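Local structure of putative uncharacterized protein (Vibrio cholerae, 4G7X) at residues Leu43-Glu46 and Gly51-Trp54. The protein probably acts as the N1 domain of the phage CTXphi pIII coat protein, binding host TolA during infection of Vibrio cholerae. Sequence-based numbering, arbitrary orientation.
Sequences LDIE and GFVW
The I45 side chain meets F52, V53 and W54 in turn as it runs outward. The bond to its CB is directed at 51-54, and the side chain branches there. I45 CG2 lies 3.7 Å from CE2 of F52, approaching that ring obliquely. The other branch, I45 CG1, is anti to the backbone N and passes 3.9 Å from CD2 of F52, so the ring meets both branches; the two side chains cross at about a right angle. At the tip, I45 CD1 comes within 3.8 Å of the carbonyl O of V53 and 4.2 Å from CE3 of W54, meeting the indole at its edge, near the ring plane. I45 thus bridges two aromatic groups.

One backbone bond ties the segments: V53 N donates to E46 O at 2.9 Å, with an almost straight N-H...O angle of 172°. E46 O also receives a longer CA-H...O contact from F52 CA, at 3.5 Å. V53 CG2 packs 3.7 Å from E46 O. The backbone at V53 makes an inverse gamma turn (phi -86°, psi 84°), consistent with the break in strand 51-59 here.

The E46 carboxylate turns from 51-54, with OE2 hydrogen-bonded to S21 OG and OE1 in a salt bridge with a basic side chain of the other protein's chain. V53 packs on an apolar side chain of the same partner chain, so this hairpin takes part in the interface with the other protein. The contact belongs to the antiparallel hairpin of strands 41-48 and 51-59; strand 64-71 pairs with both, L68 hydrogen-bonding E46 and V53 through the backbone, while I32 from a loop packs against I45, F52 and W54.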
ATOM      1  N   LEU A  43       1.781  -0.585  15.116  1.00  7.97           N
ATOM      2  CA  LEU A  43       2.610  -0.394  13.929  1.00  8.17           C
ATOM      3  C   LEU A  43       3.460   0.849  14.070  1.00  8.35           C
ATOM      4  O   LEU A  43       3.004   1.849  14.619  1.00  8.61           O
ATOM      5  CB  LEU A  43       1.734  -0.239  12.680  1.00  8.17           C
ATOM      6  CG  LEU A  43       0.626  -1.256  12.386  1.00  8.25           C
ATOM      7  CD1 LEU A  43       0.017  -0.990  11.016  1.00  8.30           C
ATOM      8  CD2 LEU A  43       1.125  -2.690  12.473  1.00  8.47           C
ATOM      9  N   ASP A  44       4.680   0.787  13.543  1.00  8.49           N
ATOM     10  CA  ASP A  44       5.575   1.941  13.482  1.00  8.76           C
ATOM     11  C   ASP A  44       5.851   2.354  12.038  1.00  8.30           C
ATOM     12  O   ASP A  44       5.952   1.517  11.142  1.00  8.08           O
ATOM     13  CB  ASP A  44       6.910   1.635  14.171  1.00  9.77           C
ATOM     14  CG  ASP A  44       6.789   1.481  15.679  1.00 10.71           C
ATOM     15  OD1 ASP A  44       5.749   1.830  16.264  1.00 11.80           O
ATOM     16  OD2 ASP A  44       7.771   1.005  16.286  1.00 12.37           O
ATOM     17  N   ILE A  45       5.982   3.658  11.828  1.00  7.95           N
ATOM     18  CA  ILE A  45       6.351   4.208  10.526  1.00  8.07           C
ATOM     19  C   ILE A  45       7.670   3.617  10.010  1.00  8.30           C
ATOM     20  O   ILE A  45       8.635   3.466  10.763  1.00  8.49           O
ATOM     21  CB  ILE A  45       6.402   5.759  10.590  1.00  7.82           C
ATOM     22  CG1 ILE A  45       6.642   6.388   9.207  1.00  7.84           C
ATOM     23  CG2 ILE A  45       7.450   6.238  11.590  1.00  7.88           C
ATOM     24  CD1 ILE A  45       5.463   6.297   8.258  1.00  7.87           C
ATOM     25  N   GLU A  46       7.697   3.280   8.726  1.00  8.76           N
ATOM     26  CA  GLU A  46       8.907   2.762   8.097  1.00  9.39           C
ATOM     27  C   GLU A  46       9.822   3.883   7.649  1.00  9.66           C
ATOM     28  O   GLU A  46       9.366   4.961   7.266  1.00  9.25           O
ATOM     29  CB  GLU A  46       8.560   1.884   6.902  1.00  9.78           C
ATOM     30  CG  GLU A  46       7.805   0.631   7.295  1.00 10.54           C
ATOM     31  CD  GLU A  46       7.799  -0.392   6.191  1.00 11.40           C
ATOM     32  OE1 GLU A  46       8.872  -0.969   5.906  1.00 12.48           O
ATOM     33  OE2 GLU A  46       6.721  -0.631   5.622  1.00 12.08           O
ATOM     34  N   GLY A  51      14.575   8.503   4.061  1.00 11.51           N
ATOM     35  CA  GLY A  51      13.824   9.075   5.178  1.00 10.36           C
ATOM     36  C   GLY A  51      12.566   8.280   5.447  1.00  9.53           C
ATOM     37  O   GLY A  51      12.422   7.152   4.967  1.00  9.34           O
ATOM     38  N   PHE A  52      11.652   8.859   6.218  1.00  8.78           N
ATOM     39  CA  PHE A  52      10.381   8.195   6.479  1.00  8.46           C
ATOM     40  C   PHE A  52       9.624   7.975   5.177  1.00  8.01           C
ATOM     41  O   PHE A  52       9.636   8.829   4.292  1.00  8.05           O
ATOM     42  CB  PHE A  52       9.541   9.008   7.464  1.00  8.57           C
ATOM     43  CG  PHE A  52      10.125   9.057   8.843  1.00  8.81           C
ATOM     44  CD1 PHE A  52      10.659  10.239   9.345  1.00  9.08           C
ATOM     45  CD2 PHE A  52      10.165   7.913   9.628  1.00  9.05           C
ATOM     46  CE1 PHE A  52      11.207  10.274  10.621  1.00  9.28           C
ATOM     47  CE2 PHE A  52      10.714   7.939  10.900  1.00  9.24           C
ATOM     48  CZ  PHE A  52      11.239   9.124  11.397  1.00  9.31           C
ATOM     49  N   VAL A  53       8.984   6.817   5.059  1.00  7.72           N
ATOM     50  CA  VAL A  53       8.215   6.492   3.860  1.00  7.55           C
ATOM     51  C   VAL A  53       6.812   7.075   4.036  1.00  7.38           C
ATOM     52  O   VAL A  53       5.875   6.390   4.448  1.00  7.41           O
ATOM     53  CB  VAL A  53       8.191   4.978   3.579  1.00  7.58           C
ATOM     54  CG1 VAL A  53       7.587   4.717   2.206  1.00  7.82           C
ATOM     55  CG2 VAL A  53       9.599   4.398   3.658  1.00  7.61           C
ATOM     56  N   TRP A  54       6.706   8.358   3.706  1.00  7.19           N
ATOM     57  CA  TRP A  54       5.583   9.215   4.065  1.00  7.35           C
ATOM     58  C   TRP A  54       5.482  10.327   3.067  1.00  7.66           C
ATOM     59  O   TRP A  54       6.499  10.878   2.650  1.00  7.82           O
ATOM     60  CB  TRP A  54       5.830   9.815   5.449  1.00  7.00           C
ATOM     61  CG  TRP A  54       4.853  10.892   5.847  1.00  6.71           C
ATOM     62  CD1 TRP A  54       4.875  12.237   5.486  1.00  6.67           C
ATOM     63  CD2 TRP A  54       3.670  10.743   6.699  1.00  6.62           C
ATOM     64  NE1 TRP A  54       3.815  12.910   6.031  1.00  6.67           N
ATOM     65  CE2 TRP A  54       3.052  12.072   6.776  1.00  6.56           C
ATOM     66  CE3 TRP A  54       3.083   9.683   7.378  1.00  6.49           C
ATOM     67  CZ2 TRP A  54       1.907  12.303   7.519  1.00  6.60           C
ATOM     68  CZ3 TRP A  54       1.922   9.926   8.118  1.00  6.58           C
ATOM     69  CH2 TRP A  54       1.346  11.205   8.181  1.00  6.52           C
TER